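Local coordinates for protein 5'-nucleotidase SurE (Aquifex aeolicus, PDB 2WQK) that probably acts as a divalent-metal-dependent phosphatase that hydrolyses nucleoside 5'-monophosphates to the ribonucleoside and phosphate, at residues A[69-78]-A[111-120]; A[137-145]-A[164-175]. All coordinates share one frame; numbering follows the deposited sequence.

Interaction 1 (A[69-78]-A[111-120]); sequences PADCVHLGYR and GAMEGRILGI
Helices 69-78 and 111-117 pack with their axes 8.5 Å apart and 36° from parallel, closing up most at the pair Pro69 and Gly111, where Pro69 CB lies 4.0 Å from Gly111 CA. Val73 fills the next position: CG2 rests on the Gly111 carbonyl, while CG1 meets Leu118 CD1 at 3.7 Å as the two side chains slide past each other. The same CD1 sits over the centre of the His74 ring, 4.0 Å from its centroid, a CH-pi contact, and also touches Tyr77 CD2. The other branch, CD2, reaches Arg78 NH2. At the ring's edge His74 NE2 donates to Glu114 OE1 (2.7 Å); that oxygen lies close to the imidazole plane, while the N-H comes to it from above the carboxylate plane. Beyond the helix, a Schellman turn at Gly119 swings Ile120 in against Tyr77, and a water that donates to Leu118 O also bonds Tyr77 OH, 3.2 Å from it. Glu187 of the second subunit takes His74 ND1 and Arg78 NE, while Arg183 and Tyr105 of that subunit hold the Glu114 oxygens. The buried His-carboxylate pair is thus gripped from both chains, which fixes the imidazole's rotation.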
loop_
_atom_site.group_PDB
_atom_site.type_symbol
_atom_site.label_atom_id
_atom_site.label_comp_id
_atom_site.label_asym_id
_atom_site.label_seq_id
_atom_site.Cartn_x
_atom_site.Cartn_y
_atom_site.Cartn_z
ATOM N N PRO A 69 12.568 4.995 7.896
ATOM C CA PRO A 69 13.616 5.420 8.858
ATOM C C PRO A 69 15.027 5.356 8.280
ATOM O O PRO A 69 15.834 6.277 8.492
ATOM C CB PRO A 69 13.456 4.476 10.042
ATOM C CG PRO A 69 11.947 4.079 9.965
ATOM C CD PRO A 69 11.608 4.047 8.503
ATOM N N ALA A 70 15.312 4.294 7.520
ATOM C CA ALA A 70 16.584 4.179 6.824
ATOM C C ALA A 70 16.867 5.388 5.914
ATOM O O ALA A 70 17.977 5.958 5.945
ATOM C CB ALA A 70 16.621 2.863 6.044
ATOM N N ASP A 71 15.865 5.765 5.112
ATOM C CA ASP A 71 15.970 6.928 4.199
ATOM C C ASP A 71 16.294 8.178 5.054
ATOM O O ASP A 71 17.135 9.007 4.696
ATOM C CB ASP A 71 14.684 7.188 3.455
ATOM C CG ASP A 71 14.333 6.073 2.438
ATOM O OD1 ASP A 71 15.262 5.365 1.988
ATOM O OD2 ASP A 71 13.126 5.971 2.095
ATOM N N CYS A 72 15.578 8.299 6.160
ATOM C CA CYS A 72 15.726 9.486 7.023
ATOM C C CYS A 72 17.158 9.579 7.599
ATOM O O CYS A 72 17.740 10.676 7.687
ATOM C CB CYS A 72 14.677 9.484 8.145
ATOM S SG CYS A 72 13.006 9.720 7.603
ATOM N N VAL A 73 17.688 8.447 8.073
ATOM C CA VAL A 73 19.041 8.427 8.615
ATOM C C VAL A 73 20.061 8.799 7.545
ATOM O O VAL A 73 20.948 9.625 7.762
ATOM C CB VAL A 73 19.408 7.076 9.278
ATOM C CG1 VAL A 73 20.898 6.992 9.643
ATOM C CG2 VAL A 73 18.451 6.763 10.449
ATOM N N HIS A 74 19.904 8.196 6.368
ATOM C CA HIS A 74 20.862 8.437 5.315
ATOM C C HIS A 74 20.794 9.867 4.758
ATOM O O HIS A 74 21.872 10.512 4.538
ATOM C CB HIS A 74 20.747 7.366 4.215
ATOM C CG HIS A 74 21.299 6.033 4.645
ATOM N ND1 HIS A 74 22.432 5.483 4.087
ATOM C CD2 HIS A 74 20.882 5.150 5.581
ATOM C CE1 HIS A 74 22.700 4.329 4.683
ATOM N NE2 HIS A 74 21.771 4.095 5.590
ATOM N N LEU A 75 19.580 10.373 4.546
ATOM C CA LEU A 75 19.444 11.775 4.083
ATOM C C LEU A 75 19.857 12.731 5.214
ATOM O O LEU A 75 20.440 13.799 4.963
ATOM C CB LEU A 75 18.026 12.085 3.605
ATOM C CG LEU A 75 17.619 11.419 2.274
ATOM C CD1 LEU A 75 16.162 11.690 1.963
ATOM C CD2 LEU A 75 18.516 11.863 1.086
ATOM N N GLY A 76 19.509 12.393 6.443
ATOM C CA GLY A 76 19.933 13.235 7.579
ATOM C C GLY A 76 21.440 13.383 7.653
ATOM O O GLY A 76 21.996 14.483 7.826
ATOM N N TYR A 77 22.136 12.267 7.495
ATOM C CA TYR A 77 23.577 12.279 7.607
ATOM C C TYR A 77 24.225 12.959 6.394
ATOM O O TYR A 77 25.060 13.856 6.543
ATOM C CB TYR A 77 24.079 10.846 7.717
ATOM C CG TYR A 77 25.572 10.679 7.624
ATOM C CD1 TYR A 77 26.434 11.337 8.508
ATOM C CD2 TYR A 77 26.139 9.840 6.685
ATOM C CE1 TYR A 77 27.784 11.153 8.488
ATOM C CE2 TYR A 77 27.506 9.671 6.626
ATOM C CZ TYR A 77 28.341 10.315 7.546
ATOM O OH TYR A 77 29.707 10.114 7.464
ATOM N N ARG A 78 23.837 12.545 5.184
ATOM C CA ARG A 78 24.524 13.030 3.990
ATOM C C ARG A 78 24.103 14.419 3.587
ATOM O O ARG A 78 24.941 15.177 3.104
ATOM C CB ARG A 78 24.354 12.060 2.814
ATOM C CG ARG A 78 24.962 10.747 3.123
ATOM C CD ARG A 78 25.186 9.831 1.904
ATOM N NE ARG A 78 25.685 8.576 2.427
ATOM C CZ ARG A 78 26.964 8.280 2.615
ATOM N NH1 ARG A 78 27.925 9.140 2.277
ATOM N NH2 ARG A 78 27.269 7.090 3.131
ATOM N N GLY A 111 16.083 2.010 12.021
ATOM C CA GLY A 111 16.694 3.359 12.010
ATOM C C GLY A 111 17.997 3.376 12.810
ATOM O O GLY A 111 19.017 3.927 12.369
ATOM N N ALA A 112 17.972 2.799 14.014
ATOM C CA ALA A 112 19.197 2.736 14.830
ATOM C C ALA A 112 20.266 1.859 14.139
ATOM O O ALA A 112 21.439 2.201 14.096
ATOM C CB ALA A 112 18.925 2.262 16.243
ATOM N N MET A 113 19.837 0.734 13.558
ATOM C CA MET A 113 20.758 -0.110 12.812
ATOM C C MET A 113 21.484 0.646 11.716
ATOM O O MET A 113 22.676 0.522 11.592
ATOM C CB MET A 113 19.998 -1.319 12.229
ATOM C CG MET A 113 20.915 -2.316 11.537
ATOM S SD MET A 113 19.987 -3.523 10.556
ATOM C CE MET A 113 19.375 -2.445 9.252
ATOM N N GLU A 114 20.729 1.432 10.975
ATOM C CA GLU A 114 21.309 2.230 9.885
ATOM C C GLU A 114 22.346 3.235 10.400
ATOM O O GLU A 114 23.395 3.466 9.777
ATOM C CB GLU A 114 20.226 2.900 9.038
ATOM C CG GLU A 114 19.402 1.902 8.261
ATOM C CD GLU A 114 20.156 1.190 7.117
ATOM O OE1 GLU A 114 21.242 1.636 6.694
ATOM O OE2 GLU A 114 19.628 0.162 6.629
ATOM N N GLY A 115 22.038 3.850 11.534
ATOM C CA GLY A 115 23.065 4.721 12.126
ATOM C C GLY A 115 24.354 3.978 12.387
ATOM O O GLY A 115 25.431 4.454 12.042
ATOM N N ARG A 116 24.253 2.769 12.965
ATOM C CA ARG A 116 25.448 1.999 13.295
ATOM C C ARG A 116 26.148 1.510 12.012
ATOM O O ARG A 116 27.375 1.467 11.971
ATOM C CB ARG A 116 25.108 0.844 14.266
ATOM C CG ARG A 116 26.289 0.270 15.029
ATOM C CD ARG A 116 27.309 1.292 15.556
ATOM N NE ARG A 116 28.557 1.271 14.766
ATOM C CZ ARG A 116 29.627 2.071 14.883
ATOM N NH1 ARG A 116 30.669 1.865 14.093
ATOM N NH2 ARG A 116 29.687 3.054 15.764
ATOM N N ILE A 117 25.375 1.223 10.955
ATOM C CA ILE A 117 25.984 0.853 9.641
ATOM C C ILE A 117 26.862 2.004 9.137
ATOM O O ILE A 117 27.947 1.780 8.555
ATOM C CB ILE A 117 24.915 0.504 8.603
ATOM C CG1 ILE A 117 24.332 -0.867 8.940
ATOM C CG2 ILE A 117 25.454 0.511 7.132
ATOM C CD1 ILE A 117 23.088 -1.233 8.125
ATOM N N LEU A 118 26.394 3.230 9.380
ATOM C CA LEU A 118 27.109 4.423 8.969
ATOM C C LEU A 118 28.263 4.785 9.900
ATOM O O LEU A 118 28.928 5.812 9.660
ATOM C CB LEU A 118 26.140 5.608 8.894
ATOM C CG LEU A 118 25.170 5.582 7.712
ATOM C CD1 LEU A 118 24.109 6.685 7.769
ATOM C CD2 LEU A 118 25.885 5.672 6.363
ATOM N N GLY A 119 28.497 3.994 10.957
ATOM C CA GLY A 119 29.612 4.240 11.848
ATOM C C GLY A 119 29.312 5.184 12.979
ATOM O O GLY A 119 30.250 5.824 13.534
ATOM N N ILE A 120 28.024 5.289 13.333
ATOM C CA ILE A 120 27.596 6.227 14.393
ATOM C C ILE A 120 26.938 5.419 15.518
ATOM O O ILE A 120 26.090 4.594 15.239
ATOM C CB ILE A 120 26.547 7.233 13.864
ATOM C CG1 ILE A 120 27.023 7.944 12.581
ATOM C CG2 ILE A 120 26.169 8.201 15.003
ATOM C CD1 ILE A 120 25.925 8.489 11.645
HETATM O O HOH W 1 29.913 6.937 7.452
#

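Interaction 2 (A[137-145]-A[164-175])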
loop_
_atom_site.group_PDB
_atom_site.type_symbol
_atom_site.label_atom_id
_atom_site.label_comp_id
_atom_site.label_asym_id
_atom_site.label_seq_id
_atom_site.Cartn_x
_atom_site.Cartn_y
_atom_site.Cartn_z
ATOM N N GLU A 137 6.914 11.193 30.256
ATOM C CA GLU A 137 7.545 10.470 31.334
ATOM C C GLU A 137 8.628 9.536 30.792
ATOM O O GLU A 137 9.713 9.458 31.328
ATOM C CB GLU A 137 6.531 9.645 32.125
ATOM C CG GLU A 137 5.460 10.496 32.855
ATOM C CD GLU A 137 6.048 11.330 33.954
ATOM O OE1 GLU A 137 6.916 10.864 34.693
ATOM O OE2 GLU A 137 5.616 12.492 34.095
ATOM N N ILE A 138 8.306 8.826 29.721
ATOM C CA ILE A 138 9.266 7.908 29.111
ATOM C C ILE A 138 10.516 8.640 28.628
ATOM O O ILE A 138 11.645 8.132 28.772
ATOM C CB ILE A 138 8.602 7.098 27.968
ATOM C CG1 ILE A 138 7.624 6.091 28.579
ATOM C CG2 ILE A 138 9.643 6.374 27.071
ATOM C CD1 ILE A 138 6.683 5.412 27.580
ATOM N N ALA A 139 10.334 9.842 28.081
ATOM C CA ALA A 139 11.481 10.596 27.555
ATOM C C ALA A 139 12.499 10.899 28.630
ATOM O O ALA A 139 13.687 11.005 28.361
ATOM C CB ALA A 139 11.044 11.904 26.844
ATOM N N LYS A 140 12.026 11.049 29.876
ATOM C CA LYS A 140 12.958 11.334 30.971
ATOM C C LYS A 140 13.996 10.216 31.140
ATOM O O LYS A 140 15.180 10.501 31.314
ATOM C CB LYS A 140 12.205 11.545 32.297
ATOM C CG LYS A 140 11.272 12.745 32.251
ATOM C CD LYS A 140 10.396 12.816 33.500
ATOM C CE LYS A 140 9.468 13.995 33.447
ATOM N NZ LYS A 140 8.520 13.938 34.637
ATOM N N VAL A 141 13.564 8.947 31.063
ATOM C CA VAL A 141 14.547 7.894 31.213
ATOM C C VAL A 141 15.401 7.768 29.919
ATOM O O VAL A 141 16.586 7.467 30.004
ATOM C CB VAL A 141 13.965 6.595 31.760
ATOM C CG1 VAL A 141 13.219 5.881 30.718
ATOM C CG2 VAL A 141 15.093 5.751 32.417
ATOM N N CYS A 142 14.824 8.081 28.760
ATOM C CA CYS A 142 15.629 8.063 27.523
ATOM C C CYS A 142 16.812 9.034 27.640
ATOM O O CYS A 142 17.954 8.715 27.262
ATOM C CB CYS A 142 14.785 8.371 26.293
ATOM S SG CYS A 142 13.466 7.182 26.014
ATOM N N VAL A 143 16.538 10.240 28.156
ATOM C CA VAL A 143 17.584 11.234 28.291
ATOM C C VAL A 143 18.635 10.789 29.332
ATOM O O VAL A 143 19.812 10.988 29.132
ATOM C CB VAL A 143 16.994 12.631 28.519
ATOM C CG1 VAL A 143 18.089 13.658 28.771
ATOM C CG2 VAL A 143 16.146 12.993 27.306
ATOM N N ASP A 144 18.201 10.115 30.396
ATOM C CA ASP A 144 19.143 9.563 31.378
ATOM C C ASP A 144 20.125 8.613 30.683
ATOM O O ASP A 144 21.317 8.656 30.926
ATOM C CB ASP A 144 18.427 8.788 32.494
ATOM C CG ASP A 144 17.694 9.700 33.509
ATOM O OD1 ASP A 144 17.945 10.936 33.556
ATOM O OD2 ASP A 144 16.822 9.153 34.212
ATOM N N ILE A 145 19.590 7.763 29.814
ATOM C CA ILE A 145 20.425 6.805 29.079
ATOM C C ILE A 145 21.376 7.505 28.120
ATOM O O ILE A 145 22.559 7.178 28.090
ATOM C CB ILE A 145 19.511 5.741 28.382
ATOM C CG1 ILE A 145 18.828 4.844 29.437
ATOM C CG2 ILE A 145 20.301 4.960 27.339
ATOM C CD1 ILE A 145 17.767 3.954 28.851
ATOM N N ILE A 164 10.765 0.832 27.231
ATOM C CA ILE A 164 10.443 1.489 28.513
ATOM C C ILE A 164 8.998 1.223 28.871
ATOM O O ILE A 164 8.112 1.479 28.082
ATOM C CB ILE A 164 10.656 3.016 28.444
ATOM C CG1 ILE A 164 12.026 3.389 27.863
ATOM C CG2 ILE A 164 10.415 3.671 29.820
ATOM C CD1 ILE A 164 12.006 3.601 26.295
ATOM N N PRO A 165 8.755 0.713 30.090
ATOM C CA PRO A 165 7.374 0.548 30.555
ATOM C C PRO A 165 6.576 1.853 30.591
ATOM O O PRO A 165 7.141 2.918 30.821
ATOM C CB PRO A 165 7.551 0.073 32.011
ATOM C CG PRO A 165 8.871 -0.345 32.204
ATOM C CD PRO A 165 9.728 0.272 31.091
ATOM N N ASN A 166 5.262 1.736 30.408
ATOM C CA ASN A 166 4.385 2.887 30.459
ATOM C C ASN A 166 4.058 3.239 31.894
ATOM O O ASN A 166 2.955 2.953 32.377
ATOM C CB ASN A 166 3.114 2.635 29.671
ATOM C CG ASN A 166 2.276 3.870 29.517
ATOM O OD1 ASN A 166 2.800 4.971 29.549
ATOM N ND2 ASN A 166 0.964 3.692 29.332
ATOM N N LEU A 167 5.046 3.810 32.564
ATOM C CA LEU A 167 4.931 4.221 33.951
ATOM C C LEU A 167 5.416 5.641 34.125
ATOM O O LEU A 167 6.238 6.148 33.353
ATOM C CB LEU A 167 5.802 3.320 34.816
ATOM C CG LEU A 167 5.414 1.849 34.952
ATOM C CD1 LEU A 167 6.545 1.034 35.587
ATOM C CD2 LEU A 167 4.129 1.699 35.757
ATOM N N ARG A 168 4.948 6.292 35.194
ATOM C CA ARG A 168 5.578 7.526 35.566
ATOM C C ARG A 168 7.044 7.301 35.870
ATOM O O ARG A 168 7.434 6.233 36.360
ATOM C CB ARG A 168 4.889 8.129 36.802
ATOM C CG ARG A 168 3.510 8.608 36.524
ATOM C CD ARG A 168 2.874 9.230 37.788
ATOM N NE ARG A 168 3.808 10.125 38.488
ATOM C CZ ARG A 168 4.441 9.860 39.635
ATOM N NH1 ARG A 168 4.258 8.714 40.295
ATOM N NH2 ARG A 168 5.270 10.764 40.138
ATOM N N TYR A 169 7.865 8.316 35.580
ATOM C CA TYR A 169 9.308 8.238 35.771
ATOM C C TYR A 169 9.684 7.725 37.149
ATOM O O TYR A 169 10.509 6.855 37.310
ATOM C CB TYR A 169 9.934 9.602 35.505
ATOM C CG TYR A 169 11.419 9.738 35.684
ATOM C CD1 TYR A 169 12.304 9.094 34.822
ATOM C CD2 TYR A 169 11.956 10.600 36.637
ATOM C CE1 TYR A 169 13.648 9.249 34.939
ATOM C CE2 TYR A 169 13.317 10.756 36.770
ATOM C CZ TYR A 169 14.169 10.080 35.915
ATOM O OH TYR A 169 15.540 10.252 36.044
ATOM N N GLU A 170 9.016 8.245 38.169
ATOM C CA GLU A 170 9.366 7.859 39.527
ATOM C C GLU A 170 8.950 6.440 39.895
ATOM O O GLU A 170 9.420 5.900 40.924
ATOM C CB GLU A 170 8.767 8.872 40.515
ATOM C CG GLU A 170 9.279 10.292 40.263
ATOM C CD GLU A 170 8.530 11.052 39.135
ATOM O OE1 GLU A 170 7.518 10.555 38.567
ATOM O OE2 GLU A 170 8.971 12.182 38.831
ATOM N N GLU A 171 8.063 5.845 39.095
ATOM C CA GLU A 171 7.612 4.477 39.306
ATOM C C GLU A 171 8.460 3.434 38.548
ATOM O O GLU A 171 8.311 2.253 38.785
ATOM C CB GLU A 171 6.158 4.311 38.866
ATOM C CG GLU A 171 5.127 5.033 39.757
ATOM C CD GLU A 171 5.039 4.445 41.166
ATOM O OE1 GLU A 171 5.553 3.330 41.436
ATOM O OE2 GLU A 171 4.428 5.122 42.018
ATOM N N ILE A 172 9.327 3.879 37.644
ATOM C CA ILE A 172 10.225 2.930 36.946
ATOM C C ILE A 172 11.143 2.313 38.004
ATOM O O ILE A 172 11.746 3.044 38.817
ATOM C CB ILE A 172 11.079 3.660 35.890
ATOM C CG1 ILE A 172 10.196 4.194 34.763
ATOM C CG2 ILE A 172 12.206 2.729 35.348
ATOM C CD1 ILE A 172 9.723 3.134 33.730
ATOM N N LYS A 173 11.267 0.988 38.001
ATOM C CA LYS A 173 12.001 0.322 39.057
ATOM C C LYS A 173 13.507 0.395 38.890
ATOM O O LYS A 173 14.258 0.283 39.867
ATOM C CB LYS A 173 11.566 -1.131 39.216
ATOM C CG LYS A 173 10.127 -1.345 39.560
ATOM C CD LYS A 173 9.941 -2.785 40.012
ATOM C CE LYS A 173 8.503 -3.203 40.077
ATOM N NZ LYS A 173 8.499 -4.691 39.920
ATOM N N GLY A 174 13.958 0.533 37.641
ATOM C CA GLY A 174 15.365 0.569 37.384
ATOM C C GLY A 174 15.546 0.277 35.903
ATOM O O GLY A 174 14.570 0.176 35.167
ATOM N N ILE A 175 16.805 0.166 35.540
ATOM C CA ILE A 175 17.226 -0.160 34.158
ATOM C C ILE A 175 18.004 -1.461 34.245
ATOM O O ILE A 175 18.928 -1.598 35.058
ATOM C CB ILE A 175 18.115 0.980 33.576
ATOM C CG1 ILE A 175 17.353 2.329 33.562
ATOM C CG2 ILE A 175 18.668 0.638 32.153
ATOM C CD1 ILE A 175 18.196 3.501 33.141
HETATM O O HOH W 2 7.599 12.585 36.729
HETATM O O HOH W 3 9.984 13.681 37.187
#
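Tyr169 lays its ring across Lys140, whose CB stands over one face, 3.9 Å from the ring centroid and shifted toward the rim, a CH-pi contact that CD of the extended lysine chain continues along the ring. A chi1 of 178° swings the ring away from the tyrosine's own N and along the helix surface, far enough for OH to donate to Asp144 OD2 at 2.5 Å, a very short bond made at the ring's edge and in its plane. The other end of the residue is held as well: Tyr169 N gives an almost straight hydrogen bond (172°) to Glu137 OE1, 2.9 Å away, on the lone pair pointing away from the second oxygen. Glu137 therefore works as both an acceptor for the backbone and a salt-bridge partner of Lys140 NZ (3.3 Å to OE2). A water held by Glu137 OE1, Lys140 NZ and Glu170 OE2 bridges the two acids, which probably eases the closeness of their carboxylates.

Beneath this polar rim the contact turns apolar. Ile138 CG2 packs on Ile164 CD1 at 3.7 Å, and Cys142 SG touches the same methyl. Val141 CG1 passes Ile164 CG2, while its CG2 meets Ile175 CD1 tip to tip at 3.9 Å; Ile145 CG1 flanks that methyl too. Asn166, past the end of the strand, turns back to bond Met134 N and Asn132 O just before the helix. Ala139, Cys142 and Val143 also pack the helix against helix 15-24.

Helix 135-152 lying on strand 158-165, with its neighbour 122-128 before it, is the beta-alpha-beta crossover of an alpha/beta Rossmann-like sheet; here the loop and short 3-10 turn after the second strand fold back over the crossover helix before the chain enters edge strand 174-177, whose Ile175 packs on it too.

In the fold
From the N terminus, helix 69-80 follows the strand pair 52-58 and 61-64; the chain then runs through strand 88-94, which ends at the sodium ligand Asn94, and returns in helix 107-117, where interaction 1 closes the first loop. Strand 122-128 and helix 135-152 follow, and strand 158-165 with the segment beyond it closes interaction 2. The two loops come in series, neither nested nor crossed, with centres about 25 Å apart and nearest atoms about 12 Å apart. Interaction 1 pairs two helices, whereas interaction 2 seats one on the sheet. Both reach the second subunit, interaction 1 more extensively.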